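Local coordinates for protein tetraacyldisaccharide 4'-kinase (Aquifex aeolicus, PDB 4EHX) that probably transfers the gamma-phosphate of ATP to the 4'-position of a tetraacyldisaccharide 1-phosphate, yielding lipid IVA in lipid A biosynthesis, at residues A[40-48]-A[169-177]. Numbering follows the deposited sequence.
Sequences SVGNLSVGG and NLREPLKEI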
loop_
_atom_site.group_PDB
_atom_site.type_symbol
_atom_site.label_atom_id
_atom_site.label_comp_id
_atom_site.label_asym_id
_atom_site.label_seq_id
_atom_site.Cartn_x
_atom_site.Cartn_y
_atom_site.Cartn_z
ATOM N N SER A 40 1.865 11.033 -5.899
ATOM C CA SER A 40 2.108 10.403 -4.614
ATOM C C SER A 40 0.820 9.798 -4.082
ATOM O O SER A 40 -0.245 10.400 -4.176
ATOM C CB SER A 40 2.670 11.409 -3.600
ATOM O OG SER A 40 2.891 10.773 -2.352
ATOM N N VAL A 41 0.932 8.592 -3.535
ATOM C CA VAL A 41 -0.149 7.975 -2.787
ATOM C C VAL A 41 0.317 7.867 -1.354
ATOM O O VAL A 41 1.423 7.385 -1.072
ATOM C CB VAL A 41 -0.528 6.571 -3.352
ATOM C CG1 VAL A 41 -1.644 5.936 -2.482
ATOM C CG2 VAL A 41 -0.971 6.711 -4.805
ATOM N N GLY A 42 -0.509 8.330 -0.423
ATOM C CA GLY A 42 -0.102 8.289 0.958
ATOM C C GLY A 42 -1.261 8.351 1.930
ATOM O O GLY A 42 -2.433 8.437 1.546
ATOM N N ASN A 43 -0.927 8.303 3.204
ATOM C CA ASN A 43 -1.941 8.484 4.230
ATOM C C ASN A 43 -1.334 9.090 5.494
ATOM O O ASN A 43 -0.128 9.390 5.547
ATOM C CB ASN A 43 -2.692 7.187 4.505
ATOM C CG ASN A 43 -1.957 6.292 5.452
ATOM O OD1 ASN A 43 -0.739 6.153 5.360
ATOM N ND2 ASN A 43 -2.683 5.693 6.388
ATOM N N LEU A 44 -2.171 9.303 6.495
ATOM C CA LEU A 44 -1.740 10.021 7.685
ATOM C C LEU A 44 -1.406 9.080 8.828
ATOM O O LEU A 44 -0.754 9.476 9.782
ATOM C CB LEU A 44 -2.830 11.002 8.143
ATOM C CG LEU A 44 -3.064 12.231 7.274
ATOM C CD1 LEU A 44 -4.061 13.153 7.947
ATOM C CD2 LEU A 44 -1.754 12.954 7.047
ATOM N N SER A 45 -1.860 7.832 8.747
ATOM C CA SER A 45 -1.769 6.950 9.902
ATOM C C SER A 45 -1.030 5.649 9.636
ATOM O O SER A 45 -0.924 5.190 8.495
ATOM C CB SER A 45 -3.172 6.608 10.407
ATOM O OG SER A 45 -3.951 6.064 9.357
ATOM N N VAL A 46 -0.515 5.061 10.707
ATOM C CA VAL A 46 -0.080 3.676 10.664
ATOM C C VAL A 46 -1.330 2.798 10.751
ATOM O O VAL A 46 -2.367 3.240 11.248
ATOM C CB VAL A 46 0.882 3.366 11.816
ATOM C CG1 VAL A 46 2.062 4.316 11.760
ATOM C CG2 VAL A 46 0.169 3.478 13.158
ATOM N N GLY A 47 -1.245 1.567 10.254
ATOM C CA GLY A 47 -2.384 0.663 10.267
ATOM C C GLY A 47 -2.966 0.468 8.878
ATOM O O GLY A 47 -2.521 1.112 7.928
ATOM N N GLY A 48 -3.956 -0.417 8.757
ATOM C CA GLY A 48 -4.573 -0.715 7.472
ATOM C C GLY A 48 -4.991 0.559 6.761
ATOM O O GLY A 48 -5.641 1.415 7.360
ATOM N N ASN A 169 -2.560 6.728 16.242
ATOM C CA ASN A 169 -1.920 6.193 15.044
ATOM C C ASN A 169 -1.498 7.224 14.009
ATOM O O ASN A 169 -0.959 6.863 12.967
ATOM C CB ASN A 169 -2.835 5.165 14.367
ATOM C CG ASN A 169 -3.226 4.046 15.293
ATOM O OD1 ASN A 169 -2.397 3.208 15.649
ATOM N ND2 ASN A 169 -4.488 4.029 15.702
ATOM N N LEU A 170 -1.741 8.503 14.273
ATOM C CA LEU A 170 -1.427 9.519 13.271
ATOM C C LEU A 170 0.079 9.786 13.173
ATOM O O LEU A 170 0.764 9.988 14.188
ATOM C CB LEU A 170 -2.193 10.818 13.548
ATOM C CG LEU A 170 -3.716 10.740 13.413
ATOM C CD1 LEU A 170 -4.345 12.096 13.720
ATOM C CD2 LEU A 170 -4.101 10.260 12.017
ATOM N N ARG A 171 0.598 9.788 11.950
ATOM C CA ARG A 171 1.998 10.138 11.722
ATOM C C ARG A 171 2.175 11.654 11.695
ATOM O O ARG A 171 3.273 12.154 11.933
ATOM C CB ARG A 171 2.513 9.517 10.410
ATOM C CG ARG A 171 2.770 8.016 10.519
ATOM C CD ARG A 171 3.449 7.452 9.271
ATOM N NE ARG A 171 2.529 7.357 8.144
ATOM C CZ ARG A 171 2.834 6.795 6.979
ATOM N NH1 ARG A 171 4.038 6.269 6.783
ATOM N NH2 ARG A 171 1.933 6.758 6.008
ATOM N N GLU A 172 1.094 12.364 11.362
ATOM C CA GLU A 172 1.071 13.831 11.302
ATOM C C GLU A 172 -0.294 14.318 11.743
ATOM O O GLU A 172 -1.289 13.603 11.578
ATOM C CB GLU A 172 1.236 14.337 9.868
ATOM C CG GLU A 172 2.387 13.812 9.106
ATOM C CD GLU A 172 2.539 14.547 7.795
ATOM O OE1 GLU A 172 2.216 13.963 6.736
ATOM O OE2 GLU A 172 2.966 15.725 7.833
ATOM N N PRO A 173 -0.358 15.561 12.250
ATOM C CA PRO A 173 -1.617 16.181 12.675
ATOM C C PRO A 173 -2.571 16.285 11.507
ATOM O O PRO A 173 -2.133 16.427 10.365
ATOM C CB PRO A 173 -1.189 17.587 13.095
ATOM C CG PRO A 173 0.249 17.458 13.458
ATOM C CD PRO A 173 0.812 16.411 12.554
ATOM N N LEU A 174 -3.868 16.223 11.797
ATOM C CA LEU A 174 -4.896 16.299 10.763
ATOM C C LEU A 174 -4.862 17.594 9.939
ATOM O O LEU A 174 -5.339 17.615 8.810
ATOM C CB LEU A 174 -6.283 16.094 11.384
ATOM C CG LEU A 174 -6.601 14.725 11.995
ATOM C CD1 LEU A 174 -7.949 14.761 12.726
ATOM C CD2 LEU A 174 -6.590 13.623 10.932
ATOM N N LYS A 175 -4.315 18.681 10.487
ATOM C CA LYS A 175 -4.231 19.925 9.715
ATOM C C LYS A 175 -3.458 19.732 8.402
ATOM O O LYS A 175 -3.650 20.480 7.441
ATOM C CB LYS A 175 -3.590 21.063 10.533
ATOM C CG LYS A 175 -2.083 20.926 10.733
ATOM C CD LYS A 175 -1.486 22.102 11.545
ATOM C CE LYS A 175 0.037 21.977 11.605
ATOM N NZ LYS A 175 0.702 23.152 12.256
ATOM N N GLU A 176 -2.578 18.738 8.366
ATOM C CA GLU A 176 -1.766 18.480 7.174
ATOM C C GLU A 176 -2.556 17.902 6.004
ATOM O O GLU A 176 -2.032 17.737 4.907
ATOM C CB GLU A 176 -0.567 17.589 7.517
ATOM C CG GLU A 176 0.376 18.235 8.522
ATOM C CD GLU A 176 0.944 19.562 8.031
ATOM O OE1 GLU A 176 1.284 20.405 8.882
ATOM O OE2 GLU A 176 1.063 19.760 6.797
ATOM N N ILE A 177 -3.822 17.596 6.232
ATOM C CA ILE A 177 -4.719 17.287 5.123
ATOM C C ILE A 177 -4.646 18.389 4.055
ATOM O O ILE A 177 -4.821 18.131 2.866
ATOM C CB ILE A 177 -6.167 17.078 5.625
ATOM C CG1 ILE A 177 -6.264 15.720 6.328
ATOM C CG2 ILE A 177 -7.178 17.149 4.465
ATOM C CD1 ILE A 177 -7.549 15.519 7.128
#
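Two backbone hydrogen bonds join L44 and V46 to the chain on either side of L170, making a single beta bridge between S45 and L170. R171 N reaches L44 O at 2.6 Å, nearly straight at 166°, and V46 N donates to N169 O over 2.9 Å in the carbonyl plane. Beside this bridge the R171 side chain, bent at chi3 (-74°), turns its guanidinium back to N43, where R171 NH2 meets N43 OD1 at 2.8 Å in a weak, strongly bent hydrogen bond, the two planar groups being 59° apart. L44 fills the other flank: its CD1 packs against L174 CD2 at 3.9 Å and I177 CG1 at 3.8 Å, while its CB faces L170 CD2. V46 CG2 lies against N169 CB and OD1. The segment 40-48 runs from the strand 38-43 into the P-loop of this kinase, whose residues S45 to G48 are predicted to bind ATP, so the bridge ties the start of that loop to 169-177. Within 40-48, N43 ND2 donates to S45 O at 2.8 Å. Farther out, D139 forms a salt bridge with R171 NH2, S45 OG is hydrogen-bonded to D159 OD1, and Q142 NE2 hydrogen-bonds to both N43 O and E172 OE1.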